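Long-range contacts in histone-lysine N-methyltransferase family member SUVH9 (Arabidopsis thaliana, PDB 4NJ5), which acts in gene silencing, probably by binding methylated DNA and recruiting RNA polymerase V to chromatin, and lacks methyltransferase activity of its own: residues R360-V365 with R376-L381; D466-V471 with P496-S501; E115-S120 with E165-Y170; S101-L106 with I137-Q142. All coordinates share one frame; numbering follows the deposited sequence.

The four contacts fall into two pairs, one in each large domain. Interactions 1 and 2 lie in the SET region, their centres about 11 Å apart, and they touch where the backbone N of M497 comes 3.1 Å from O of S377. Interactions 3 and 4 lie in the SRA domain, also about 11 Å apart between centres, and meet along neighbouring strands 103-106 and 117-124, where T119 and S120 both face D104 in a classic beta bulge. Between the pairs the centres are about 33 to 40 Å apart, and no atoms of one pair touch the other. All four lie away from the triangular three-zinc cluster of the pre-SET domain.

Interaction 1. Residues R360-V365 with R376-L381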
loop_
_atom_site.group_PDB
_atom_site.type_symbol
_atom_site.label_atom_id
_atom_site.label_comp_id
_atom_site.label_asym_id
_atom_site.label_seq_id
_atom_site.Cartn_x
_atom_site.Cartn_y
_atom_site.Cartn_z
ATOM N N ARG A 360 2.523 4.996 -13.827
ATOM C CA ARG A 360 3.557 3.989 -14.041
ATOM C C ARG A 360 3.102 2.621 -13.533
ATOM O O ARG A 360 3.785 1.615 -13.735
ATOM C CB ARG A 360 4.843 4.387 -13.320
ATOM C CG ARG A 360 4.800 4.116 -11.826
ATOM C CD ARG A 360 5.837 4.935 -11.077
ATOM N NE ARG A 360 5.686 4.815 -9.628
ATOM C CZ ARG A 360 4.780 5.472 -8.910
ATOM N NH1 ARG A 360 3.925 6.295 -9.503
ATOM N NH2 ARG A 360 4.721 5.298 -7.597
ATOM N N ASN A 361 1.955 2.593 -12.860
ATOM C CA ASN A 361 1.387 1.347 -12.360
ATOM C C ASN A 361 0.379 0.751 -13.338
ATOM O O ASN A 361 -0.281 1.477 -14.080
ATOM C CB ASN A 361 0.727 1.572 -10.998
ATOM C CG ASN A 361 1.737 1.785 -9.891
ATOM O OD1 ASN A 361 1.835 2.874 -9.329
ATOM N ND2 ASN A 361 2.497 0.741 -9.571
ATOM N N ARG A 362 0.259 -0.571 -13.343
ATOM C CA ARG A 362 -0.695 -1.222 -14.231
ATOM C C ARG A 362 -2.062 -1.292 -13.555
ATOM O O ARG A 362 -2.231 -1.953 -12.529
ATOM C CB ARG A 362 -0.202 -2.613 -14.638
ATOM C CG ARG A 362 -0.915 -3.203 -15.852
ATOM C CD ARG A 362 -0.215 -4.462 -16.365
ATOM N NE ARG A 362 0.826 -4.176 -17.348
ATOM C CZ ARG A 362 2.099 -3.932 -17.047
ATOM N NH1 ARG A 362 2.972 -3.685 -18.014
ATOM N NH2 ARG A 362 2.500 -3.933 -15.783
ATOM N N LEU A 363 -3.032 -0.589 -14.129
ATOM C CA LEU A 363 -4.363 -0.512 -13.545
ATOM C C LEU A 363 -5.414 -1.186 -14.418
ATOM O O LEU A 363 -5.191 -1.457 -15.603
ATOM C CB LEU A 363 -4.759 0.945 -13.311
ATOM C CG LEU A 363 -3.780 1.806 -12.517
ATOM C CD1 LEU A 363 -4.271 3.247 -12.471
ATOM C CD2 LEU A 363 -3.600 1.247 -11.118
ATOM N N GLU A 364 -6.572 -1.431 -13.817
ATOM C CA GLU A 364 -7.660 -2.130 -14.476
ATOM C C GLU A 364 -8.992 -1.470 -14.151
ATOM O O GLU A 364 -9.346 -1.288 -12.984
ATOM C CB GLU A 364 -7.668 -3.598 -14.050
ATOM C CG GLU A 364 -8.871 -4.393 -14.515
ATOM C CD GLU A 364 -8.675 -5.890 -14.326
ATOM O OE1 GLU A 364 -7.878 -6.486 -15.086
ATOM O OE2 GLU A 364 -9.309 -6.466 -13.416
ATOM N N VAL A 365 -9.709 -1.088 -15.202
ATOM C CA VAL A 365 -11.057 -0.562 -15.089
ATOM C C VAL A 365 -11.997 -1.731 -15.319
ATOM O O VAL A 365 -12.020 -2.309 -16.401
ATOM C CB VAL A 365 -11.317 0.524 -16.146
ATOM C CG1 VAL A 365 -12.758 1.016 -16.073
ATOM C CG2 VAL A 365 -10.345 1.676 -15.965
ATOM N N ARG A 376 -8.945 -0.946 -10.103
ATOM C CA ARG A 376 -8.083 -1.685 -9.192
ATOM C C ARG A 376 -6.673 -1.719 -9.770
ATOM O O ARG A 376 -6.485 -1.485 -10.959
ATOM C CB ARG A 376 -8.607 -3.109 -9.003
ATOM C CG ARG A 376 -8.865 -3.831 -10.318
ATOM C CD ARG A 376 -9.010 -5.335 -10.125
ATOM N NE ARG A 376 -10.336 -5.732 -9.662
ATOM C CZ ARG A 376 -11.268 -6.280 -10.436
ATOM N NH1 ARG A 376 -11.027 -6.496 -11.721
ATOM N NH2 ARG A 376 -12.442 -6.620 -9.923
ATOM N N SER A 377 -5.683 -2.009 -8.932
ATOM C CA SER A 377 -4.298 -2.070 -9.387
ATOM C C SER A 377 -3.778 -3.502 -9.442
ATOM O O SER A 377 -4.033 -4.290 -8.534
ATOM C CB SER A 377 -3.404 -1.241 -8.466
ATOM O OG SER A 377 -2.036 -1.446 -8.770
ATOM N N LEU A 378 -3.043 -3.836 -10.501
ATOM C CA LEU A 378 -2.380 -5.138 -10.573
ATOM C C LEU A 378 -1.121 -5.125 -9.718
ATOM O O LEU A 378 -0.627 -6.172 -9.296
ATOM C CB LEU A 378 -2.011 -5.516 -12.011
ATOM C CG LEU A 378 -3.053 -5.416 -13.130
ATOM C CD1 LEU A 378 -2.577 -6.166 -14.364
ATOM C CD2 LEU A 378 -4.412 -5.925 -12.701
ATOM N N ASP A 379 -0.601 -3.929 -9.469
ATOM C CA ASP A 379 0.636 -3.785 -8.718
ATOM C C ASP A 379 0.344 -3.524 -7.250
ATOM O O ASP A 379 -0.759 -3.120 -6.884
ATOM C CB ASP A 379 1.481 -2.645 -9.291
ATOM C CG ASP A 379 1.738 -2.799 -10.781
ATOM O OD1 ASP A 379 1.839 -3.952 -11.250
ATOM O OD2 ASP A 379 1.835 -1.768 -11.481
ATOM N N VAL A 380 1.338 -3.775 -6.411
ATOM C CA VAL A 380 1.256 -3.416 -5.009
ATOM C C VAL A 380 1.374 -1.903 -4.923
ATOM O O VAL A 380 2.186 -1.300 -5.621
ATOM C CB VAL A 380 2.390 -4.089 -4.209
ATOM C CG1 VAL A 380 2.575 -3.427 -2.854
ATOM C CG2 VAL A 380 2.117 -5.585 -4.060
ATOM N N LEU A 381 0.540 -1.284 -4.096
ATOM C CA LEU A 381 0.638 0.150 -3.878
ATOM C C LEU A 381 0.938 0.415 -2.415
ATOM O O LEU A 381 0.205 -0.036 -1.532
ATOM C CB LEU A 381 -0.656 0.848 -4.283
ATOM C CG LEU A 381 -1.088 0.663 -5.735
ATOM C CD1 LEU A 381 -2.474 1.238 -5.930
ATOM C CD2 LEU A 381 -0.090 1.323 -6.677
#
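With CG anti to its carbonyl carbon (chi1 -54°), D379 turns its carboxylate back onto N361 and R362, and N361, with a similar first torsion, brings its amide to the same oxygen. OD2 of D379 is gripped twice, from opposite faces of the carboxylate plane: the backbone N of R362 donates at 2.7 Å from well above that plane, while ND2 of N361 donates at 3.2 Å on the anti side, with OD2 lying in the amide plane. The N-H of R362 would probably lose its acceptor, and the amide of N361 be freer to turn, with an alanine in place of D379. Beyond this corner L378 N bonds to R362 O (2.9 Å), and CD1 of L378 packs against CD of R362 at 3.5 Å. At the hydrogen-bonded pair E364 and R376 the side chains run side by side into a salt bridge, whose modelled length is too short to trust. On the other face of the sheet, CD2 of L363 touches CB of S377 at 3.6 Å. The hairpin 363-367/373-377 sits at the sheet edge, with strand 264-267 pairing beside L363 and V365 and K239 of helix 228-240 reaching OD1 of D379.

Interaction 2. Residues D466-V471 with P496-S501; sequences DPNVIV and PMTELS
The flat carboxamide of N468 meets the backbone of 499-501 with both of its polar atoms, each partner standing a little off the amide plane and not over a face. OD1 accepts from the backbone N of S501 at 2.7 Å, the donor tilted 20° from the carbonyl plane, and ND2 donates to O of E499 at 2.9 Å, with that oxygen 16° out of the amide plane. The two bonds flank L500, whose CA comes 3.4 Å from OD1, so the carboxamide pairs with the backbone on both sides of L500 much as a peptide group would. CG of N468 lies between its backbone N and carbonyl carbon (chi1 53°), and with the amide gripped at both ends its rotation is fixed. The backbone adds weaker ties: the N-H of N468 makes weak bonds to OG and O of S501, and that of V469 a weak one to the same O. OG of S501 also rests 3.2 Å from CA of P467, while CG2 of V469 packs on CB of L500 at 4.0 Å. N468 ends the DPN of the SET-domain motif related to NHSxxPN, and 499-501 opens the ELSLDYG motif; in SET domains these two meet in the characteristic pseudoknot, which this contact helps to form. Its carboxylates are engaged to the side, D466 with R10 and R420 and E499 with S462. Strand 469-475 carries V469 onward against L488 of strand 485-490, while at the far end of 496-501 P496 and M497 pack on helix 228-240.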
loop_
_atom_site.group_PDB
_atom_site.type_symbol
_atom_site.label_atom_id
_atom_site.label_comp_id
_atom_site.label_asym_id
_atom_site.label_seq_id
_atom_site.Cartn_x
_atom_site.Cartn_y
_atom_site.Cartn_z
ATOM N N ASP A 466 -15.045 5.978 3.041
ATOM C CA ASP A 466 -13.799 5.425 3.566
ATOM C C ASP A 466 -12.790 5.139 2.454
ATOM O O ASP A 466 -12.527 3.982 2.122
ATOM C CB ASP A 466 -14.068 4.169 4.399
ATOM C CG ASP A 466 -14.778 4.482 5.705
ATOM O OD1 ASP A 466 -14.162 5.132 6.576
ATOM O OD2 ASP A 466 -15.952 4.085 5.860
ATOM N N PRO A 467 -12.204 6.205 1.886
ATOM C CA PRO A 467 -11.329 6.074 0.718
ATOM C C PRO A 467 -9.927 5.580 1.065
ATOM O O PRO A 467 -9.428 5.844 2.159
ATOM C CB PRO A 467 -11.259 7.508 0.189
ATOM C CG PRO A 467 -11.375 8.345 1.415
ATOM C CD PRO A 467 -12.291 7.601 2.354
ATOM N N ASN A 468 -9.306 4.866 0.132
ATOM C CA ASN A 468 -7.912 4.462 0.275
ATOM C C ASN A 468 -6.987 5.297 -0.605
ATOM O O ASN A 468 -5.806 4.982 -0.761
ATOM C CB ASN A 468 -7.733 2.966 -0.017
ATOM C CG ASN A 468 -8.310 2.550 -1.364
ATOM O OD1 ASN A 468 -8.735 3.387 -2.163
ATOM N ND2 ASN A 468 -8.319 1.244 -1.621
ATOM N N VAL A 469 -7.536 6.362 -1.183
ATOM C CA VAL A 469 -6.772 7.257 -2.045
ATOM C C VAL A 469 -7.014 8.714 -1.664
ATOM O O VAL A 469 -8.160 9.153 -1.554
ATOM C CB VAL A 469 -7.143 7.069 -3.531
ATOM C CG1 VAL A 469 -6.381 8.062 -4.397
ATOM C CG2 VAL A 469 -6.865 5.638 -3.978
ATOM N N ILE A 470 -5.933 9.461 -1.462
ATOM C CA ILE A 470 -6.044 10.879 -1.146
ATOM C C ILE A 470 -5.677 11.755 -2.332
ATOM O O ILE A 470 -5.035 11.306 -3.292
ATOM C CB ILE A 470 -5.160 11.289 0.048
ATOM C CG1 ILE A 470 -3.681 11.113 -0.299
ATOM C CG2 ILE A 470 -5.545 10.508 1.300
ATOM C CD1 ILE A 470 -2.741 11.755 0.697
ATOM N N VAL A 471 -6.078 13.017 -2.239
ATOM C CA VAL A 471 -5.848 13.993 -3.291
ATOM C C VAL A 471 -4.824 15.035 -2.840
ATOM O O VAL A 471 -4.836 15.469 -1.686
ATOM C CB VAL A 471 -7.171 14.699 -3.665
ATOM C CG1 VAL A 471 -6.928 15.824 -4.661
ATOM C CG2 VAL A 471 -8.170 13.694 -4.217
ATOM N N PRO A 496 -2.916 -5.793 -4.309
ATOM C CA PRO A 496 -3.501 -5.817 -5.628
ATOM C C PRO A 496 -4.897 -6.395 -5.614
ATOM O O PRO A 496 -5.229 -7.226 -4.824
ATOM C CB PRO A 496 -2.602 -6.755 -6.373
ATOM C CG PRO A 496 -1.334 -6.678 -5.716
ATOM C CD PRO A 496 -1.580 -6.365 -4.304
ATOM N N MET A 497 -5.707 -5.855 -6.492
ATOM C CA MET A 497 -7.073 -6.216 -6.757
ATOM C C MET A 497 -8.026 -5.572 -5.785
ATOM O O MET A 497 -9.187 -5.703 -5.911
ATOM C CB MET A 497 -7.284 -7.728 -6.852
ATOM C CG MET A 497 -6.309 -8.445 -7.737
ATOM S SD MET A 497 -6.400 -7.903 -9.407
ATOM C CE MET A 497 -4.871 -7.117 -9.638
ATOM N N THR A 498 -7.517 -4.819 -4.853
ATOM C CA THR A 498 -8.366 -4.045 -4.017
ATOM C C THR A 498 -8.809 -2.810 -4.758
ATOM O O THR A 498 -8.034 -2.122 -5.314
ATOM C CB THR A 498 -7.669 -3.670 -2.707
ATOM O OG1 THR A 498 -7.396 -4.850 -1.960
ATOM C CG2 THR A 498 -8.484 -2.760 -1.915
ATOM N N GLU A 499 -10.093 -2.561 -4.770
ATOM C CA GLU A 499 -10.624 -1.409 -5.455
ATOM C C GLU A 499 -10.123 -0.085 -4.852
ATOM O O GLU A 499 -10.036 0.078 -3.673
ATOM C CB GLU A 499 -12.157 -1.468 -5.534
ATOM C CG GLU A 499 -12.780 -0.271 -6.203
ATOM C CD GLU A 499 -14.272 -0.335 -6.433
ATOM O OE1 GLU A 499 -14.802 0.554 -7.025
ATOM O OE2 GLU A 499 -14.949 -1.252 -6.037
ATOM N N LEU A 500 -9.836 0.858 -5.723
ATOM C CA LEU A 500 -9.430 2.175 -5.263
ATOM C C LEU A 500 -10.669 3.030 -5.082
ATOM O O LEU A 500 -11.610 2.938 -5.870
ATOM C CB LEU A 500 -8.505 2.830 -6.281
ATOM C CG LEU A 500 -7.209 2.093 -6.605
ATOM C CD1 LEU A 500 -6.411 2.888 -7.626
ATOM C CD2 LEU A 500 -6.395 1.857 -5.336
ATOM N N SER A 501 -10.671 3.865 -4.052
ATOM C CA SER A 501 -11.821 4.719 -3.798
ATOM C C SER A 501 -11.420 6.131 -3.386
ATOM O O SER A 501 -10.357 6.344 -2.806
ATOM C CB SER A 501 -12.734 4.090 -2.740
ATOM O OG SER A 501 -12.043 3.890 -1.522
#

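Interaction 3. Residues E115-S120 with E165-Y170; sequences EPIATS and ERSMYY
Helix 159-169 of the SRA domain packs across strand 117-124, the axes of 165-169 and 117-120 passing 6.3 Å apart at 92°, and a salt-bridge network of E115, R166 and E165 lies at the E115 end of this strand-helix contact. OE2 of E115 is shared. NE of R166 forms the salt bridge to it at 3.1 Å, and OH of Y170 donates a hydrogen bond at 2.9 Å from well above the carboxylate plane. The carboxylate and the guanidinium group lie almost parallel, 11° apart, although OE2 approaches the guanidinium obliquely. On its other side R166 is near E165 by charge alone, since no N-H points at the carboxylate. The Y170 ring meets OE2 at its edge, while CD2 of Y169 stands over the centre of one face. Beneath this polar end, CB of R166 rests 3.3 Å from O of P116 and 4.0 Å from CG2 of I117. A118 also touches A163 and M164, earlier in the same helix. With OG of S167 anti to its carbonyl carbon (chi1 -82°), the hydroxyl faces the strand and donates to O of A118 at 2.8 Å, in the carbonyl plane and on a lone pair.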
loop_
_atom_site.group_PDB
_atom_site.type_symbol
_atom_site.label_atom_id
_atom_site.label_comp_id
_atom_site.label_asym_id
_atom_site.label_seq_id
_atom_site.Cartn_x
_atom_site.Cartn_y
_atom_site.Cartn_z
ATOM N N GLU A 115 1.596 -25.323 28.886
ATOM C CA GLU A 115 2.406 -25.907 27.831
ATOM C C GLU A 115 2.432 -24.970 26.637
ATOM O O GLU A 115 1.395 -24.457 26.222
ATOM C CB GLU A 115 1.867 -27.286 27.437
ATOM C CG GLU A 115 2.246 -28.392 28.419
ATOM C CD GLU A 115 1.447 -29.668 28.224
ATOM O OE1 GLU A 115 1.197 -30.363 29.231
ATOM O OE2 GLU A 115 1.071 -29.984 27.075
ATOM N N PRO A 116 3.631 -24.733 26.092
ATOM C CA PRO A 116 3.807 -23.826 24.956
ATOM C C PRO A 116 3.041 -24.300 23.726
ATOM O O PRO A 116 3.040 -25.489 23.414
ATOM C CB PRO A 116 5.318 -23.874 24.702
ATOM C CG PRO A 116 5.766 -25.165 25.301
ATOM C CD PRO A 116 4.899 -25.356 26.503
ATOM N N ILE A 117 2.381 -23.365 23.051
ATOM C CA ILE A 117 1.632 -23.661 21.838
ATOM C C ILE A 117 1.981 -22.666 20.738
ATOM O O ILE A 117 2.104 -21.472 20.986
ATOM C CB ILE A 117 0.111 -23.650 22.090
ATOM C CG1 ILE A 117 -0.295 -22.406 22.887
ATOM C CG2 ILE A 117 -0.311 -24.904 22.838
ATOM C CD1 ILE A 117 -1.794 -22.224 23.022
ATOM N N ALA A 118 2.154 -23.171 19.522
ATOM C CA ALA A 118 2.500 -22.325 18.391
ATOM C C ALA A 118 1.292 -21.492 17.985
ATOM O O ALA A 118 0.185 -22.013 17.887
ATOM C CB ALA A 118 2.970 -23.174 17.231
ATOM N N THR A 119 1.502 -20.199 17.750
ATOM C CA THR A 119 0.389 -19.316 17.408
ATOM C C THR A 119 0.514 -18.724 16.009
ATOM O O THR A 119 -0.450 -18.169 15.473
ATOM C CB THR A 119 0.253 -18.156 18.410
ATOM O OG1 THR A 119 1.467 -17.395 18.425
ATOM C CG2 THR A 119 -0.034 -18.687 19.807
ATOM N N SER A 120 1.699 -18.841 15.419
ATOM C CA SER A 120 1.939 -18.221 14.128
ATOM C C SER A 120 3.132 -18.827 13.403
ATOM O O SER A 120 4.172 -19.095 14.011
ATOM C CB SER A 120 2.152 -16.717 14.308
ATOM O OG SER A 120 1.894 -16.024 13.101
ATOM N N GLU A 165 3.703 -29.254 17.859
ATOM C CA GLU A 165 3.117 -30.517 18.302
ATOM C C GLU A 165 1.938 -30.294 19.246
ATOM O O GLU A 165 0.861 -30.869 19.080
ATOM C CB GLU A 165 4.199 -31.375 18.969
ATOM C CG GLU A 165 3.705 -32.290 20.077
ATOM C CD GLU A 165 2.909 -33.467 19.557
ATOM O OE1 GLU A 165 3.121 -33.868 18.393
ATOM O OE2 GLU A 165 2.075 -33.995 20.319
ATOM N N ARG A 166 2.155 -29.438 20.233
ATOM C CA ARG A 166 1.138 -29.138 21.221
ATOM C C ARG A 166 -0.074 -28.452 20.596
ATOM O O ARG A 166 -1.215 -28.725 20.974
ATOM C CB ARG A 166 1.722 -28.267 22.333
ATOM C CG ARG A 166 1.891 -29.001 23.649
ATOM C CD ARG A 166 2.697 -30.282 23.491
ATOM N NE ARG A 166 2.351 -31.254 24.524
ATOM C CZ ARG A 166 1.496 -32.257 24.349
ATOM N NH1 ARG A 166 0.916 -32.437 23.170
ATOM N NH2 ARG A 166 1.231 -33.088 25.349
ATOM N N SER A 167 0.171 -27.564 19.637
ATOM C CA SER A 167 -0.925 -26.895 18.947
ATOM C C SER A 167 -1.742 -27.887 18.129
ATOM O O SER A 167 -2.960 -27.742 18.012
ATOM C CB SER A 167 -0.417 -25.745 18.076
ATOM O OG SER A 167 -0.202 -24.584 18.860
ATOM N N MET A 168 -1.076 -28.897 17.569
ATOM C CA MET A 168 -1.807 -29.983 16.924
ATOM C C MET A 168 -2.677 -30.681 17.951
ATOM O O MET A 168 -3.860 -30.928 17.717
ATOM C CB MET A 168 -0.868 -31.017 16.304
ATOM C CG MET A 168 -1.616 -32.249 15.796
ATOM S SD MET A 168 -0.559 -33.551 15.141
ATOM C CE MET A 168 0.328 -34.033 16.622
ATOM N N TYR A 169 -2.071 -30.995 19.090
ATOM C CA TYR A 169 -2.753 -31.727 20.148
ATOM C C TYR A 169 -3.975 -30.984 20.677
ATOM O O TYR A 169 -5.035 -31.582 20.856
ATOM C CB TYR A 169 -1.780 -32.028 21.290
ATOM C CG TYR A 169 -2.400 -32.718 22.486
ATOM C CD1 TYR A 169 -2.468 -34.104 22.556
ATOM C CD2 TYR A 169 -2.901 -31.983 23.552
ATOM C CE1 TYR A 169 -3.025 -34.735 23.649
ATOM C CE2 TYR A 169 -3.461 -32.604 24.645
ATOM C CZ TYR A 169 -3.520 -33.980 24.691
ATOM O OH TYR A 169 -4.077 -34.605 25.783
ATOM N N TYR A 170 -3.829 -29.686 20.925
ATOM C CA TYR A 170 -4.910 -28.909 21.531
ATOM C C TYR A 170 -5.817 -28.238 20.500
ATOM O O TYR A 170 -6.699 -27.459 20.857
ATOM C CB TYR A 170 -4.352 -27.875 22.514
ATOM C CG TYR A 170 -3.674 -28.483 23.724
ATOM C CD1 TYR A 170 -4.420 -28.994 24.780
ATOM C CD2 TYR A 170 -2.292 -28.544 23.811
ATOM C CE1 TYR A 170 -3.804 -29.552 25.889
ATOM C CE2 TYR A 170 -1.667 -29.098 24.911
ATOM C CZ TYR A 170 -2.425 -29.605 25.946
ATOM O OH TYR A 170 -1.798 -30.148 27.042
#

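Interaction 4. Residues S101-L106 with I137-Q142; sequences SGIDFL and IMYTGQ
Q142 reaches for I103 from a CB that points toward the 101-106 segment, and its chain is extended beyond CG. A first torsion of 69°, which sets CG between the backbone N and the carbonyl carbon, starts it in that direction. CG then lies 3.9 Å from CD1 of I103, and CD is at about the same distance from that methyl, so the aliphatic part of the glutamine lies alongside the isoleucine. At the tip OE1 accepts from the backbone N of I103 at 3.1 Å, in a nearly straight bond (167° at the hydrogen), although the donor stands above the carbonyl plane of the amide. NE2 on the other branch binds weakly to a water, which in turn donates to O of I103 at 2.6 Å. The amide thus serves both the N-H and, through the water, the carbonyl of one residue. Shortening Q142 to alanine is likely to deprive the I103 N-H of this acceptor and remove the aliphatic cover over the CD1 methyl. Both segments belong to the mixed sheet of the SRA domain, yet strands 103-106 and 136-140 are not partners in it: the first pairs with strand 117-124, the second with 212-220, and side chains span the distance between them. Y139 makes the second link. Its CE2 packs on CG1 of I103 at 3.9 Å, and its OH comes 3.3 Å from CA of G102, an approach possible because glycine has no CB there. N161 and M164 of helix 159-169 also lie against I103, and OD1 of N161 takes the backbone N-H of Q142.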
loop_
_atom_site.group_PDB
_atom_site.type_symbol
_atom_site.label_atom_id
_atom_site.label_comp_id
_atom_site.label_asym_id
_atom_site.label_seq_id
_atom_site.Cartn_x
_atom_site.Cartn_y
_atom_site.Cartn_z
ATOM N N SER A 101 12.528 -16.182 12.847
ATOM C CA SER A 101 12.140 -17.569 13.062
ATOM C C SER A 101 10.821 -17.861 12.371
ATOM O O SER A 101 9.966 -16.984 12.252
ATOM C CB SER A 101 12.015 -17.866 14.557
ATOM O OG SER A 101 13.192 -17.497 15.250
ATOM N N GLY A 102 10.655 -19.097 11.918
ATOM C CA GLY A 102 9.424 -19.501 11.270
ATOM C C GLY A 102 8.282 -19.631 12.260
ATOM O O GLY A 102 7.168 -19.178 12.002
ATOM N N ILE A 103 8.563 -20.245 13.404
ATOM C CA ILE A 103 7.531 -20.503 14.397
ATOM C C ILE A 103 7.544 -19.480 15.524
ATOM O O ILE A 103 8.571 -19.267 16.169
ATOM C CB ILE A 103 7.696 -21.899 15.024
ATOM C CG1 ILE A 103 7.753 -22.972 13.935
ATOM C CG2 ILE A 103 6.573 -22.175 16.022
ATOM C CD1 ILE A 103 8.426 -24.249 14.385
ATOM N N ASP A 104 6.398 -18.850 15.758
ATOM C CA ASP A 104 6.207 -18.064 16.968
ATOM C C ASP A 104 5.278 -18.835 17.911
ATOM O O ASP A 104 4.339 -19.506 17.465
ATOM C CB ASP A 104 5.632 -16.688 16.642
ATOM C CG ASP A 104 5.642 -15.758 17.840
ATOM O OD1 ASP A 104 6.376 -16.055 18.805
ATOM O OD2 ASP A 104 4.928 -14.731 17.817
ATOM N N PHE A 105 5.538 -18.749 19.212
ATOM C CA PHE A 105 4.755 -19.527 20.168
ATOM C C PHE A 105 4.561 -18.854 21.529
ATOM O O PHE A 105 5.297 -17.942 21.905
ATOM C CB PHE A 105 5.350 -20.926 20.346
ATOM C CG PHE A 105 6.781 -20.927 20.795
ATOM C CD1 PHE A 105 7.096 -20.995 22.140
ATOM C CD2 PHE A 105 7.813 -20.862 19.873
ATOM C CE1 PHE A 105 8.412 -20.998 22.559
ATOM C CE2 PHE A 105 9.134 -20.862 20.287
ATOM C CZ PHE A 105 9.432 -20.930 21.631
ATOM N N LEU A 106 3.549 -19.251 22.256
ATOM C CA LEU A 106 3.222 -18.645 23.524
ATOM C C LEU A 106 3.385 -19.656 24.645
ATOM O O LEU A 106 2.768 -20.666 24.650
ATOM C CB LEU A 106 1.772 -18.174 23.404
ATOM C CG LEU A 106 0.973 -17.693 24.568
ATOM C CD1 LEU A 106 1.518 -16.370 24.987
ATOM C CD2 LEU A 106 -0.469 -17.590 24.209
ATOM N N ILE A 137 -0.502 -27.157 3.753
ATOM C CA ILE A 137 0.888 -26.746 3.900
ATOM C C ILE A 137 1.713 -27.826 4.592
ATOM O O ILE A 137 1.428 -28.196 5.727
ATOM C CB ILE A 137 1.006 -25.451 4.731
ATOM C CG1 ILE A 137 0.246 -24.300 4.062
ATOM C CG2 ILE A 137 2.467 -25.084 4.941
ATOM C CD1 ILE A 137 0.313 -22.991 4.839
ATOM N N MET A 138 2.733 -28.333 3.908
ATOM C CA MET A 138 3.666 -29.266 4.530
ATOM C C MET A 138 4.814 -28.471 5.136
ATOM O O MET A 138 5.729 -28.048 4.434
ATOM C CB MET A 138 4.189 -30.284 3.516
ATOM C CG MET A 138 3.105 -31.159 2.888
ATOM S SD MET A 138 2.119 -32.070 4.098
ATOM C CE MET A 138 1.096 -33.067 3.020
ATOM N N TYR A 139 4.757 -28.275 6.447
ATOM C CA TYR A 139 5.656 -27.356 7.133
ATOM C C TYR A 139 6.791 -28.070 7.862
ATOM O O TYR A 139 6.561 -29.010 8.621
ATOM C CB TYR A 139 4.862 -26.500 8.122
ATOM C CG TYR A 139 5.643 -25.343 8.695
ATOM C CD1 TYR A 139 5.720 -24.131 8.020
ATOM C CD2 TYR A 139 6.303 -25.461 9.907
ATOM C CE1 TYR A 139 6.435 -23.071 8.541
ATOM C CE2 TYR A 139 7.020 -24.409 10.434
ATOM C CZ TYR A 139 7.083 -23.217 9.750
ATOM O OH TYR A 139 7.796 -22.170 10.283
ATOM N N THR A 140 8.018 -27.609 7.637
ATOM C CA THR A 140 9.180 -28.187 8.297
ATOM C C THR A 140 9.542 -27.413 9.561
ATOM O O THR A 140 9.581 -26.184 9.554
ATOM C CB THR A 140 10.401 -28.214 7.363
ATOM O OG1 THR A 140 10.059 -28.896 6.151
ATOM C CG2 THR A 140 11.561 -28.932 8.032
ATOM N N GLY A 141 9.804 -28.140 10.644
ATOM C CA GLY A 141 10.211 -27.537 11.902
ATOM C C GLY A 141 11.532 -26.798 11.804
ATOM O O GLY A 141 12.220 -26.872 10.785
ATOM N N GLN A 142 11.895 -26.091 12.869
ATOM C CA GLN A 142 13.084 -25.241 12.851
ATOM C C GLN A 142 14.185 -25.744 13.788
ATOM O O GLN A 142 14.059 -26.799 14.408
ATOM C CB GLN A 142 12.711 -23.800 13.216
ATOM C CG GLN A 142 12.290 -23.622 14.670
ATOM C CD GLN A 142 11.642 -22.275 14.937
ATOM O OE1 GLN A 142 11.253 -21.566 14.009
ATOM N NE2 GLN A 142 11.519 -21.919 16.211
HETATM O O HOH W 1 10.642 -19.120 17.725
#